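Local structure of cupin 2, conserved barrel domain protein (Novosphingobium aromaticivorans DSM 12444, 3ES1) at residues Thr74-Val84 with Arg146-Ala154. The protein is of unknown function but adopts a cupin-like beta-barrel fold and assembles as a two-chain complex. Sequence-based numbering, arbitrary orientation.
Sequences TLDGGSVIRVV and RIAFILIEA
Glu153 sends CG directly opposite its backbone N (chi1 -180°) and, extended beyond, runs alongside the turn Thr74-Gly77 to take the N-H of Gly78 on OE1. Gly78 N lies 2.9 Å from Glu153 OE1, on the anti side of the carboxylate and 30° out of its plane; Glu153 N returns a bond to Gly78 O. A lysine in place of Glu153 would probably leave Gly78 N without its acceptor. A water bridges Asp76 O and, weakly, Leu151 O. Beyond Gly78 the strands run antiparallel, with paired bonds joining Val80 to Leu151, Arg82 to Phe149 and Val84 to Ile147. On the face of these residues, Arg82 turns its CG between backbone N and carbonyl carbon (chi1 65°) and extends to lay its guanidinium against Leu151, whose CD1 sits over one face, 3.8 Å from Arg82 CZ. Val84 CG2 meets the Phe149 ring at its edge, 4.0 Å from CD2, and Trp137 packs against the same ring. On the other face Ile81 and Ile150 lie side by side, Ile81 CD1 3.7 Å from Ile150 CG1, Ile150 also touching Ile150 of the second subunit. Val83 CG1 packs 3.6 Å from Arg146 CD, while the guanidinium of Arg146 forms a salt bridge with Asp85. Strands 79-86 and 145-153, far apart in sequence, thus lie adjacent in the large antiparallel sheet, consistent with a cupin (jelly-roll) barrel.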
ATOM      1  N   THR A  74       3.277  -2.788 -21.073  1.00 43.42           N
ATOM      2  CA  THR A  74       2.118  -2.098 -20.498  1.00 43.08           C
ATOM      3  C   THR A  74       2.491  -0.918 -19.594  1.00 41.74           C
ATOM      4  O   THR A  74       2.969  -1.066 -18.481  1.00 40.34           O
ATOM      5  CB  THR A  74       1.227  -3.046 -19.639  1.00 43.52           C
ATOM      6  OG1 THR A  74       0.734  -4.126 -20.447  1.00 45.51           O
ATOM      7  CG2 THR A  74       0.052  -2.274 -19.032  1.00 43.70           C
ATOM      8  N   LEU A  75       2.232   0.274 -20.077  1.00 40.76           N
ATOM      9  CA  LEU A  75       2.283   1.430 -19.185  1.00 39.93           C
ATOM     10  C   LEU A  75       1.450   1.113 -17.939  1.00 38.82           C
ATOM     11  O   LEU A  75       0.283   0.748 -18.043  1.00 37.94           O
ATOM     12  CB  LEU A  75       1.733   2.660 -19.888  1.00 40.65           C
ATOM     13  CG  LEU A  75       2.183   4.017 -19.393  1.00 40.78           C
ATOM     14  CD1 LEU A  75       3.637   3.969 -18.983  1.00 42.37           C
ATOM     15  CD2 LEU A  75       1.933   5.006 -20.539  1.00 42.38           C
ATOM     16  N   ASP A  76       2.076   1.265 -16.773  1.00 37.62           N
ATOM     17  CA  ASP A  76       1.433   1.036 -15.442  1.00 37.10           C
ATOM     18  C   ASP A  76       0.976  -0.409 -15.229  1.00 35.36           C
ATOM     19  O   ASP A  76       0.137  -0.695 -14.343  1.00 35.38           O
ATOM     20  CB  ASP A  76       0.253   1.998 -15.215  1.00 38.00           C
ATOM     21  CG  ASP A  76       0.709   3.450 -15.027  1.00 39.76           C
ATOM     22  OD1 ASP A  76       1.535   3.731 -14.112  1.00 43.47           O
ATOM     23  OD2 ASP A  76       0.238   4.309 -15.804  1.00 41.31           O
ATOM     24  N   GLY A  77       1.542  -1.284 -16.062  1.00 32.55           N
ATOM     25  CA  GLY A  77       1.417  -2.743 -15.927  1.00 30.70           C
ATOM     26  C   GLY A  77       1.930  -3.240 -14.580  1.00 27.96           C
ATOM     27  O   GLY A  77       2.778  -2.618 -13.965  1.00 28.47           O
ATOM     28  N   GLY A  78       1.390  -4.349 -14.105  1.00 24.89           N
ATOM     29  CA  GLY A  78       1.811  -4.905 -12.821  1.00 23.67           C
ATOM     30  C   GLY A  78       1.501  -4.019 -11.626  1.00 22.00           C
ATOM     31  O   GLY A  78       0.463  -3.375 -11.564  1.00 21.52           O
ATOM     32  N   SER A  79       2.397  -4.020 -10.648  1.00 21.32           N
ATOM     33  CA  SER A  79       2.265  -3.143  -9.481  1.00 21.11           C
ATOM     34  C   SER A  79       3.531  -2.418  -9.164  1.00 20.30           C
ATOM     35  O   SER A  79       4.636  -2.819  -9.532  1.00 18.90           O
ATOM     36  CB  SER A  79       1.761  -3.890  -8.225  1.00 21.70           C
ATOM     37  OG  SER A  79       2.745  -4.705  -7.599  1.00 22.08           O
ATOM     38  N   VAL A  80       3.323  -1.318  -8.473  1.00 19.58           N
ATOM     39  CA  VAL A  80       4.400  -0.387  -8.037  1.00 19.37           C
ATOM     40  C   VAL A  80       4.120   0.093  -6.613  1.00 18.93           C
ATOM     41  O   VAL A  80       2.993   0.482  -6.282  1.00 19.02           O
ATOM     42  CB  VAL A  80       4.513   0.869  -8.955  1.00 20.05           C
ATOM     43  CG1 VAL A  80       5.579   1.830  -8.432  1.00 18.64           C
ATOM     44  CG2 VAL A  80       4.883   0.480 -10.396  1.00 18.98           C
ATOM     45  N   ILE A  81       5.127   0.052  -5.760  1.00 17.93           N
ATOM     46  CA  ILE A  81       5.046   0.801  -4.490  1.00 17.11           C
ATOM     47  C   ILE A  81       6.218   1.760  -4.440  1.00 17.57           C
ATOM     48  O   ILE A  81       7.360   1.372  -4.598  1.00 16.77           O
ATOM     49  CB  ILE A  81       4.949  -0.106  -3.196  1.00 16.39           C
ATOM     50  CG1 ILE A  81       4.873   0.744  -1.894  1.00 16.89           C
ATOM     51  CG2 ILE A  81       6.098  -1.112  -3.120  1.00 16.97           C
ATOM     52  CD1 ILE A  81       4.429  -0.039  -0.650  1.00 16.07           C
ATOM     53  N   ARG A  82       5.894   3.040  -4.265  1.00 17.39           N
ATOM     54  CA  ARG A  82       6.909   4.073  -4.071  1.00 16.85           C
ATOM     55  C   ARG A  82       6.490   5.035  -2.983  1.00 17.26           C
ATOM     56  O   ARG A  82       5.292   5.157  -2.648  1.00 19.05           O
ATOM     57  CB  ARG A  82       7.192   4.798  -5.406  1.00 17.62           C
ATOM     58  CG  ARG A  82       6.029   5.575  -5.925  1.00 19.98           C
ATOM     59  CD  ARG A  82       6.400   6.355  -7.158  1.00 24.76           C
ATOM     60  NE  ARG A  82       5.185   6.835  -7.774  1.00 27.18           N
ATOM     61  CZ  ARG A  82       4.707   6.403  -8.933  1.00 28.61           C
ATOM     62  NH1 ARG A  82       5.373   5.532  -9.655  1.00 30.12           N
ATOM     63  NH2 ARG A  82       3.578   6.913  -9.385  1.00 30.79           N
ATOM     64  N   VAL A  83       7.495   5.719  -2.429  1.00 16.72           N
ATOM     65  CA  VAL A  83       7.315   6.772  -1.459  1.00 16.46           C
ATOM     66  C   VAL A  83       7.597   8.144  -2.112  1.00 16.00           C
ATOM     67  O   VAL A  83       8.643   8.361  -2.752  1.00 15.69           O
ATOM     68  CB  VAL A  83       8.217   6.545  -0.210  1.00 15.99           C
ATOM     69  CG1 VAL A  83       8.088   7.719   0.761  1.00 15.89           C
ATOM     70  CG2 VAL A  83       7.942   5.207   0.465  1.00 17.20           C
ATOM     71  N   VAL A  84       6.633   9.034  -1.972  1.00 15.18           N
ATOM     72  CA  VAL A  84       6.719  10.419  -2.550  1.00 16.71           C
ATOM     73  C   VAL A  84       6.591  11.449  -1.440  1.00 16.47           C
ATOM     74  O   VAL A  84       5.622  11.458  -0.665  1.00 17.98           O
ATOM     75  CB  VAL A  84       5.676  10.698  -3.690  1.00 16.14           C
ATOM     76  CG1 VAL A  84       5.834  12.108  -4.273  1.00 16.44           C
ATOM     77  CG2 VAL A  84       5.848   9.676  -4.820  1.00 16.73           C
ATOM     78  N   ARG A 146       4.781  13.148   3.345  1.00 17.78           N
ATOM     79  CA  ARG A 146       5.190  11.836   2.822  1.00 17.12           C
ATOM     80  C   ARG A 146       3.985  10.951   2.604  1.00 17.20           C
ATOM     81  O   ARG A 146       3.170  10.741   3.493  1.00 16.55           O
ATOM     82  CB  ARG A 146       6.170  11.134   3.754  1.00 15.83           C
ATOM     83  CG  ARG A 146       6.538   9.729   3.271  1.00 15.96           C
ATOM     84  CD  ARG A 146       7.742   9.146   4.002  1.00 17.85           C
ATOM     85  NE  ARG A 146       8.954   9.826   3.566  1.00 16.95           N
ATOM     86  CZ  ARG A 146      10.171   9.652   4.085  1.00 15.63           C
ATOM     87  NH1 ARG A 146      10.410   8.799   5.088  1.00 16.27           N
ATOM     88  NH2 ARG A 146      11.163  10.362   3.591  1.00 13.55           N
ATOM     89  N   ILE A 147       3.899  10.424   1.388  1.00 17.41           N
ATOM     90  CA  ILE A 147       2.829   9.509   1.016  1.00 17.48           C
ATOM     91  C   ILE A 147       3.410   8.234   0.405  1.00 18.21           C
ATOM     92  O   ILE A 147       4.307   8.273  -0.407  1.00 15.46           O
ATOM     93  CB  ILE A 147       1.806  10.159  -0.008  1.00 18.05           C
ATOM     94  CG1 ILE A 147       1.287  11.518   0.492  1.00 19.00           C
ATOM     95  CG2 ILE A 147       0.610   9.209  -0.247  1.00 17.98           C
ATOM     96  CD1 ILE A 147       0.522  12.363  -0.561  1.00 19.37           C
ATOM     97  N   ALA A 148       2.910   7.104   0.880  1.00 17.93           N
ATOM     98  CA  ALA A 148       3.216   5.797   0.261  1.00 18.31           C
ATOM     99  C   ALA A 148       2.125   5.502  -0.743  1.00 17.60           C
ATOM    100  O   ALA A 148       0.911   5.499  -0.400  1.00 17.82           O
ATOM    101  CB  ALA A 148       3.253   4.669   1.344  1.00 18.02           C
ATOM    102  N   PHE A 149       2.552   5.232  -1.969  1.00 16.72           N
ATOM    103  CA  PHE A 149       1.643   4.923  -3.057  1.00 17.29           C
ATOM    104  C   PHE A 149       1.856   3.520  -3.593  1.00 17.69           C
ATOM    105  O   PHE A 149       2.968   3.119  -3.960  1.00 18.46           O
ATOM    106  CB  PHE A 149       1.837   5.880  -4.241  1.00 17.62           C
ATOM    107  CG  PHE A 149       1.340   7.260  -4.011  1.00 18.31           C
ATOM    108  CD1 PHE A 149      -0.013   7.520  -3.927  1.00 17.80           C
ATOM    109  CD2 PHE A 149       2.222   8.308  -3.906  1.00 18.32           C
ATOM    110  CE1 PHE A 149      -0.479   8.822  -3.719  1.00 18.89           C
ATOM    111  CE2 PHE A 149       1.755   9.632  -3.723  1.00 20.48           C
ATOM    112  CZ  PHE A 149       0.422   9.885  -3.625  1.00 19.37           C
ATOM    113  N   ILE A 150       0.744   2.805  -3.688  1.00 17.37           N
ATOM    114  CA  ILE A 150       0.683   1.514  -4.347  1.00 16.97           C
ATOM    115  C   ILE A 150      -0.217   1.579  -5.586  1.00 17.75           C
ATOM    116  O   ILE A 150      -1.410   1.818  -5.495  1.00 18.11           O
ATOM    117  CB  ILE A 150       0.179   0.402  -3.402  1.00 15.48           C
ATOM    118  CG1 ILE A 150       1.060   0.267  -2.143  1.00 15.29           C
ATOM    119  CG2 ILE A 150       0.153  -0.974  -4.130  1.00 15.75           C
ATOM    120  CD1 ILE A 150       0.810   1.287  -1.004  1.00 15.64           C
ATOM    121  N   LEU A 151       0.372   1.327  -6.747  1.00 17.82           N
ATOM    122  CA  LEU A 151      -0.345   1.455  -7.998  1.00 17.78           C
ATOM    123  C   LEU A 151      -0.515   0.084  -8.618  1.00 18.62           C
ATOM    124  O   LEU A 151       0.435  -0.640  -8.820  1.00 18.96           O
ATOM    125  CB  LEU A 151       0.371   2.445  -8.976  1.00 17.39           C
ATOM    126  CG  LEU A 151       0.641   3.879  -8.449  1.00 18.35           C
ATOM    127  CD1 LEU A 151       2.009   4.002  -7.711  1.00 16.71           C
ATOM    128  CD2 LEU A 151       0.560   4.930  -9.575  1.00 18.57           C
ATOM    129  N   ILE A 152      -1.760  -0.247  -8.930  1.00 19.58           N
ATOM    130  CA  ILE A 152      -2.101  -1.561  -9.462  1.00 18.63           C
ATOM    131  C   ILE A 152      -2.805  -1.400 -10.806  1.00 19.48           C
ATOM    132  O   ILE A 152      -3.775  -0.659 -10.936  1.00 18.57           O
ATOM    133  CB  ILE A 152      -3.021  -2.345  -8.476  1.00 19.14           C
ATOM    134  CG1 ILE A 152      -2.331  -2.613  -7.132  1.00 19.16           C
ATOM    135  CG2 ILE A 152      -3.469  -3.695  -9.087  1.00 17.81           C
ATOM    136  CD1 ILE A 152      -3.298  -2.990  -6.004  1.00 21.05           C
ATOM    137  N   GLU A 153      -2.204  -2.031 -11.824  1.00 19.66           N
ATOM    138  CA  GLU A 153      -2.737  -2.108 -13.177  1.00 18.82           C
ATOM    139  C   GLU A 153      -4.265  -2.223 -13.230  1.00 19.08           C
ATOM    140  O   GLU A 153      -4.867  -2.999 -12.490  1.00 18.37           O
ATOM    141  CB  GLU A 153      -2.068  -3.309 -13.895  1.00 19.51           C
ATOM    142  CG  GLU A 153      -2.529  -3.497 -15.313  1.00 20.78           C
ATOM    143  CD  GLU A 153      -1.936  -4.724 -15.997  1.00 23.17           C
ATOM    144  OE1 GLU A 153      -0.979  -5.354 -15.457  1.00 22.44           O
ATOM    145  OE2 GLU A 153      -2.468  -5.066 -17.077  1.00 19.73           O
ATOM    146  N   ALA A 154      -4.877  -1.378 -14.063  1.00 19.41           N
ATOM    147  CA  ALA A 154      -6.281  -1.540 -14.478  1.00 20.00           C
ATOM    148  C   ALA A 154      -6.422  -1.003 -15.895  1.00 20.70           C
ATOM    149  O   ALA A 154      -5.652  -0.130 -16.329  1.00 21.18           O
ATOM    150  CB  ALA A 154      -7.279  -0.841 -13.519  1.00 19.37           C
TER
HETATM  151  O   HOH W   1       0.921   0.183 -11.876  1.00 29.40           O